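Local atomic coordinates of DUF3501 family protein (Burkholderia pseudomallei K96243, PDB entry 3FJV), a protein that is of unknown function and belongs to the DUF3501 family of uncharacterised proteins. Residues 79-93 with 142-156. Numbering follows the deposited sequence. Where two conformers were deposited one is given.
Sequences PLVPDGSNLKATLQI and SAVHFLRFELGDAMK
A89 and L147 form a hydrogen-bonded pair near the middle of two antiparallel strands, 86-93 and 144-150. The bond from L147 N to A89 O is short, 2.7 Å, and nearly straight at 176°. Its partner, A89 N to L147 O, completes the ring. L87 with F149 and L91 with H145 repeat the pattern.

These pairs turn L87, A89, L91, H145, L147 and F149 to one buried, largely apolar face. There CD1 of L147 lies 4.0 Å from CB of L91. The CB of A89 sits at the edge of the F149 ring. H145 ND1 bonds to D130. L41 and L43 of one neighbouring strand and A127 of another close round this layer. The two strands are neighbours inside an eight-stranded antiparallel sheet, flanked by strands 41-45 and 125-129.

The other face carries N86, K88, T90, Q92, V144, F146, R148 and E150. Here the end of a 3-10 segment, residues 79-80, comes down on F146. CD2 of L80 stands over one face of that ring, a CH-pi contact 3.7 Å from the centroid. R102 of the second subunit makes a cation-pi contact with the same ring. Bends at chi2 (-66°) and chi4 turn the K88 chain back toward the loop, where NZ bonds to P79 O and V81 O.

Towards the 83-85 turn the contact becomes polar. D83 is exposed, and S85, R148 and E150 are partly so. N86 and E150 each have a second conformer, so their bonds are less certain. In the conformer described, E150 OE1 accepts from N86 ND2 at 3.0 Å and forms a salt bridge with R148 NH1. R148 NE also pairs with E131. Beyond them K156, at the start of the next helix, extends to S85. Its NZ bonds to S85 OG at 2.8 Å, weakly to G84 O, and forms a salt bridge with D194.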
loop_
_atom_site.group_PDB
_atom_site.type_symbol
_atom_site.label_atom_id
_atom_site.label_comp_id
_atom_site.label_asym_id
_atom_site.label_seq_id
_atom_site.Cartn_x
_atom_site.Cartn_y
_atom_site.Cartn_z
ATOM N N PRO A 79 -1.593 -17.020 1.360
ATOM C CA PRO A 79 -0.323 -16.756 2.001
ATOM C C PRO A 79 -0.382 -16.674 3.535
ATOM O O PRO A 79 0.624 -16.933 4.188
ATOM C CB PRO A 79 0.113 -15.393 1.415
ATOM C CG PRO A 79 -0.631 -15.283 0.121
ATOM C CD PRO A 79 -1.891 -16.050 0.290
ATOM N N LEU A 80 -1.520 -16.284 4.118
ATOM C CA LEU A 80 -1.588 -16.177 5.561
ATOM C C LEU A 80 -1.818 -17.511 6.321
ATOM O O LEU A 80 -1.774 -17.521 7.584
ATOM C CB LEU A 80 -2.624 -15.127 5.976
ATOM C CG LEU A 80 -2.534 -13.751 5.326
ATOM C CD1 LEU A 80 -3.580 -12.774 5.869
ATOM C CD2 LEU A 80 -1.116 -13.224 5.513
ATOM N N VAL A 81 -2.110 -18.590 5.590
ATOM C CA VAL A 81 -2.464 -19.858 6.208
ATOM C C VAL A 81 -1.222 -20.620 6.723
ATOM O O VAL A 81 -0.341 -20.986 5.938
ATOM C CB VAL A 81 -3.275 -20.716 5.233
ATOM C CG1 VAL A 81 -3.635 -22.047 5.879
ATOM C CG2 VAL A 81 -4.548 -19.935 4.795
ATOM N N PRO A 82 -1.117 -20.842 8.043
ATOM C CA PRO A 82 0.011 -21.659 8.534
ATOM C C PRO A 82 -0.057 -23.117 8.066
ATOM O O PRO A 82 -1.124 -23.632 7.808
ATOM C CB PRO A 82 -0.054 -21.503 10.061
ATOM C CG PRO A 82 -1.286 -20.914 10.358
ATOM C CD PRO A 82 -2.002 -20.431 9.145
ATOM N N ASP A 83 1.071 -23.755 7.837
ATOM C CA ASP A 83 1.012 -25.011 7.135
ATOM C C ASP A 83 1.493 -26.187 7.935
ATOM O O ASP A 83 1.542 -27.299 7.390
ATOM C CB ASP A 83 1.790 -24.946 5.832
ATOM C CG ASP A 83 3.201 -24.569 6.030
ATOM O OD1 ASP A 83 3.708 -24.681 7.186
ATOM O OD2 ASP A 83 3.807 -24.135 5.027
ATOM N N GLY A 84 1.864 -25.977 9.200
ATOM C CA GLY A 84 2.449 -27.062 9.985
ATOM C C GLY A 84 3.837 -26.733 10.564
ATOM O O GLY A 84 4.128 -27.093 11.671
ATOM N N SER A 85 4.659 -26.045 9.782
ATOM C CA SER A 85 6.018 -25.742 10.162
ATOM C C SER A 85 6.360 -24.260 10.108
ATOM O O SER A 85 7.514 -23.891 10.277
ATOM C CB SER A 85 6.973 -26.537 9.284
ATOM O OG SER A 85 7.089 -27.873 9.762
ATOM N N ASN A 86 5.348 -23.433 9.896
ATOM C CA ASN A 86 5.580 -22.024 9.851
ATOM C C ASN A 86 4.470 -21.201 10.462
ATOM O O ASN A 86 3.261 -21.513 10.391
ATOM C CB ASN A 86 5.790 -21.589 8.431
ATOM C CG ASN A 86 4.718 -22.083 7.546
ATOM O OD1 ASN A 86 3.585 -22.301 7.995
ATOM N ND2 ASN A 86 5.056 -22.320 6.293
ATOM N N LEU A 87 4.900 -20.151 11.106
ATOM C CA LEU A 87 3.963 -19.153 11.592
ATOM C C LEU A 87 3.850 -18.093 10.472
ATOM O O LEU A 87 4.857 -17.763 9.773
ATOM C CB LEU A 87 4.519 -18.551 12.856
ATOM C CG LEU A 87 4.775 -19.505 14.028
ATOM C CD1 LEU A 87 5.421 -18.777 15.241
ATOM C CD2 LEU A 87 3.475 -20.167 14.436
ATOM N N LYS A 88 2.640 -17.593 10.282
ATOM C CA LYS A 88 2.339 -16.561 9.290
ATOM C C LYS A 88 1.835 -15.310 10.019
ATOM O O LYS A 88 1.065 -15.432 10.956
ATOM C CB LYS A 88 1.283 -17.050 8.266
ATOM C CG LYS A 88 1.579 -18.365 7.521
ATOM C CD LYS A 88 2.736 -18.285 6.629
ATOM C CE LYS A 88 2.886 -19.563 5.755
ATOM N NZ LYS A 88 1.803 -19.728 4.761
ATOM N N ALA A 89 2.263 -14.122 9.569
ATOM C CA ALA A 89 1.898 -12.842 10.187
ATOM C C ALA A 89 1.743 -11.714 9.143
ATOM O O ALA A 89 2.362 -11.719 8.074
ATOM C CB ALA A 89 2.890 -12.433 11.323
ATOM N N THR A 90 0.792 -10.838 9.396
ATOM C CA THR A 90 0.649 -9.592 8.684
ATOM C C THR A 90 1.391 -8.542 9.514
ATOM O O THR A 90 1.122 -8.362 10.715
ATOM C CB THR A 90 -0.854 -9.202 8.510
ATOM O OG1 THR A 90 -1.512 -10.209 7.720
ATOM C CG2 THR A 90 -0.954 -7.842 7.808
ATOM N N LEU A 91 2.343 -7.884 8.865
ATOM C CA LEU A 91 3.099 -6.785 9.449
ATOM C C LEU A 91 2.503 -5.479 8.929
ATOM O O LEU A 91 2.338 -5.295 7.715
ATOM C CB LEU A 91 4.578 -6.844 9.060
ATOM C CG LEU A 91 5.533 -5.707 9.509
ATOM C CD1 LEU A 91 5.842 -5.668 10.988
ATOM C CD2 LEU A 91 6.892 -5.808 8.775
ATOM N N GLN A 92 2.230 -4.565 9.852
ATOM C CA GLN A 92 1.740 -3.237 9.482
ATOM C C GLN A 92 2.672 -2.204 10.060
ATOM O O GLN A 92 3.103 -2.320 11.194
ATOM C CB GLN A 92 0.310 -3.004 9.956
ATOM C CG GLN A 92 -0.696 -3.897 9.204
ATOM C CD GLN A 92 -2.120 -3.386 9.287
ATOM O OE1 GLN A 92 -2.421 -2.274 8.797
ATOM N NE2 GLN A 92 -3.015 -4.193 9.864
ATOM N N ILE A 93 3.000 -1.214 9.242
ATOM C CA ILE A 93 3.848 -0.086 9.613
ATOM C C ILE A 93 2.883 1.082 9.704
ATOM O O ILE A 93 2.193 1.370 8.717
ATOM C CB ILE A 93 4.900 0.168 8.505
ATOM C CG1 ILE A 93 5.772 -1.072 8.313
ATOM C CG2 ILE A 93 5.822 1.367 8.851
ATOM C CD1 ILE A 93 6.502 -1.088 6.949
ATOM N N SER A 142 5.263 -0.741 1.042
ATOM C CA SER A 142 3.889 -0.983 1.422
ATOM C C SER A 142 3.913 -0.837 2.936
ATOM O O SER A 142 4.898 -1.158 3.583
ATOM C CB SER A 142 3.433 -2.385 0.935
ATOM O OG SER A 142 2.057 -2.681 1.235
ATOM N N ALA A 143 2.867 -0.266 3.495
ATOM C CA ALA A 143 2.715 -0.262 4.937
ATOM C C ALA A 143 2.300 -1.659 5.410
ATOM O O ALA A 143 2.134 -1.857 6.620
ATOM C CB ALA A 143 1.666 0.793 5.365
ATOM N N VAL A 144 2.031 -2.593 4.479
ATOM C CA VAL A 144 1.531 -3.950 4.856
ATOM C C VAL A 144 2.340 -5.047 4.160
ATOM O O VAL A 144 2.480 -5.034 2.957
ATOM C CB VAL A 144 0.040 -4.135 4.581
ATOM C CG1 VAL A 144 -0.455 -5.524 5.050
ATOM C CG2 VAL A 144 -0.782 -3.040 5.291
ATOM N N HIS A 145 2.838 -6.018 4.929
ATOM C CA HIS A 145 3.612 -7.130 4.376
ATOM C C HIS A 145 3.086 -8.444 4.942
ATOM O O HIS A 145 2.539 -8.471 6.035
ATOM C CB HIS A 145 5.072 -6.957 4.775
ATOM C CG HIS A 145 5.706 -5.740 4.182
ATOM N ND1 HIS A 145 6.326 -5.756 2.949
ATOM C CD2 HIS A 145 5.820 -4.467 4.648
ATOM C CE1 HIS A 145 6.781 -4.540 2.675
ATOM N NE2 HIS A 145 6.510 -3.747 3.700
ATOM N N PHE A 146 3.206 -9.512 4.169
ATOM C CA PHE A 146 2.824 -10.862 4.603
ATOM C C PHE A 146 4.106 -11.625 4.911
ATOM O O PHE A 146 4.995 -11.753 4.039
ATOM C CB PHE A 146 2.038 -11.539 3.483
ATOM C CG PHE A 146 0.639 -10.984 3.245
ATOM C CD1 PHE A 146 0.019 -10.089 4.116
ATOM C CD2 PHE A 146 -0.102 -11.442 2.133
ATOM C CE1 PHE A 146 -1.261 -9.620 3.886
ATOM C CE2 PHE A 146 -1.392 -10.965 1.899
ATOM C CZ PHE A 146 -1.969 -10.041 2.811
ATOM N N LEU A 147 4.274 -12.054 6.162
ATOM C CA LEU A 147 5.502 -12.712 6.574
ATOM C C LEU A 147 5.287 -14.222 6.871
ATOM O O LEU A 147 4.190 -14.646 7.345
ATOM C CB LEU A 147 6.077 -12.033 7.811
ATOM C CG LEU A 147 6.279 -10.522 7.827
ATOM C CD1 LEU A 147 6.952 -10.085 9.175
ATOM C CD2 LEU A 147 7.007 -10.021 6.635
ATOM N N ARG A 148 6.347 -15.008 6.649
ATOM C CA ARG A 148 6.378 -16.429 6.969
ATOM C C ARG A 148 7.617 -16.675 7.849
ATOM O O ARG A 148 8.689 -16.256 7.503
ATOM C CB ARG A 148 6.500 -17.230 5.664
ATOM C CG ARG A 148 6.862 -18.683 5.773
ATOM C CD ARG A 148 6.649 -19.425 4.443
ATOM N NE ARG A 148 7.690 -19.246 3.425
ATOM C CZ ARG A 148 8.835 -19.929 3.389
ATOM N NH1 ARG A 148 9.130 -20.795 4.361
ATOM N NH2 ARG A 148 9.718 -19.702 2.414
ATOM N N PHE A 149 7.459 -17.353 8.980
ATOM C CA PHE A 149 8.592 -17.728 9.815
ATOM C C PHE A 149 8.653 -19.258 9.842
ATOM O O PHE A 149 7.743 -19.893 10.366
ATOM C CB PHE A 149 8.361 -17.225 11.247
ATOM C CG PHE A 149 8.358 -15.725 11.392
ATOM C CD1 PHE A 149 9.541 -15.017 11.600
ATOM C CD2 PHE A 149 7.140 -15.023 11.434
ATOM C CE1 PHE A 149 9.514 -13.635 11.755
ATOM C CE2 PHE A 149 7.119 -13.667 11.625
ATOM C CZ PHE A 149 8.314 -12.971 11.777
ATOM N N GLU A 150 9.735 -19.857 9.342
ATOM C CA GLU A 150 9.806 -21.303 9.250
ATOM C C GLU A 150 10.562 -21.864 10.475
ATOM O O GLU A 150 11.666 -21.424 10.811
ATOM C CB GLU A 150 10.421 -21.731 7.909
ATOM C CG GLU A 150 9.967 -23.125 7.426
ATOM C CD GLU A 150 8.547 -23.180 6.879
ATOM O OE1 GLU A 150 8.020 -22.169 6.341
ATOM O OE2 GLU A 150 7.944 -24.271 6.978
ATOM N N LEU A 151 9.903 -22.783 11.197
ATOM C CA LEU A 151 10.471 -23.341 12.425
ATOM C C LEU A 151 10.824 -24.803 12.288
ATOM O O LEU A 151 10.015 -25.613 11.797
ATOM C CB LEU A 151 9.515 -23.165 13.612
ATOM C CG LEU A 151 9.362 -21.845 14.375
ATOM C CD1 LEU A 151 9.117 -20.609 13.513
ATOM C CD2 LEU A 151 8.200 -22.023 15.399
ATOM N N GLY A 152 12.024 -25.146 12.742
ATOM C CA GLY A 152 12.470 -26.534 12.718
ATOM C C GLY A 152 11.982 -27.296 13.930
ATOM O O GLY A 152 11.250 -26.792 14.773
ATOM N N ASP A 153 12.374 -28.549 14.001
ATOM C CA ASP A 153 11.831 -29.454 14.986
ATOM C C ASP A 153 12.163 -29.063 16.396
ATOM O O ASP A 153 11.272 -29.049 17.251
ATOM C CB ASP A 153 12.281 -30.921 14.716
ATOM C CG ASP A 153 11.603 -31.897 15.652
ATOM O OD1 ASP A 153 10.373 -32.017 15.625
ATOM O OD2 ASP A 153 12.331 -32.566 16.397
ATOM N N ALA A 154 13.437 -28.746 16.639
ATOM C CA ALA A 154 13.867 -28.360 17.971
ATOM C C ALA A 154 13.094 -27.120 18.461
ATOM O O ALA A 154 12.674 -27.071 19.598
ATOM C CB ALA A 154 15.440 -28.208 18.048
HETATM N N MSE A 155 12.834 -26.155 17.576
HETATM C CA MSE A 155 12.053 -24.976 17.923
HETATM C C MSE A 155 10.601 -25.262 18.172
HETATM O O MSE A 155 10.003 -24.764 19.119
HETATM C CB MSE A 155 12.191 -23.949 16.782
HETATM C CG MSE A 155 13.584 -23.458 16.584
HETATM SE SE MSE A 155 13.554 -22.370 14.959
HETATM C CE MSE A 155 15.539 -22.423 14.660
ATOM N N LYS A 156 10.011 -26.137 17.346
ATOM C CA LYS A 156 8.663 -26.538 17.578
ATOM C C LYS A 156 8.515 -27.227 18.954
ATOM O O LYS A 156 7.543 -26.984 19.677
ATOM C CB LYS A 156 8.173 -27.496 16.485
ATOM C CG LYS A 156 7.871 -26.897 15.154
ATOM C CD LYS A 156 7.209 -28.016 14.356
ATOM C CE LYS A 156 7.098 -27.751 12.935
ATOM N NZ LYS A 156 6.712 -29.021 12.236
HETATM O O HOH W 1 2.426 -14.709 4.928
#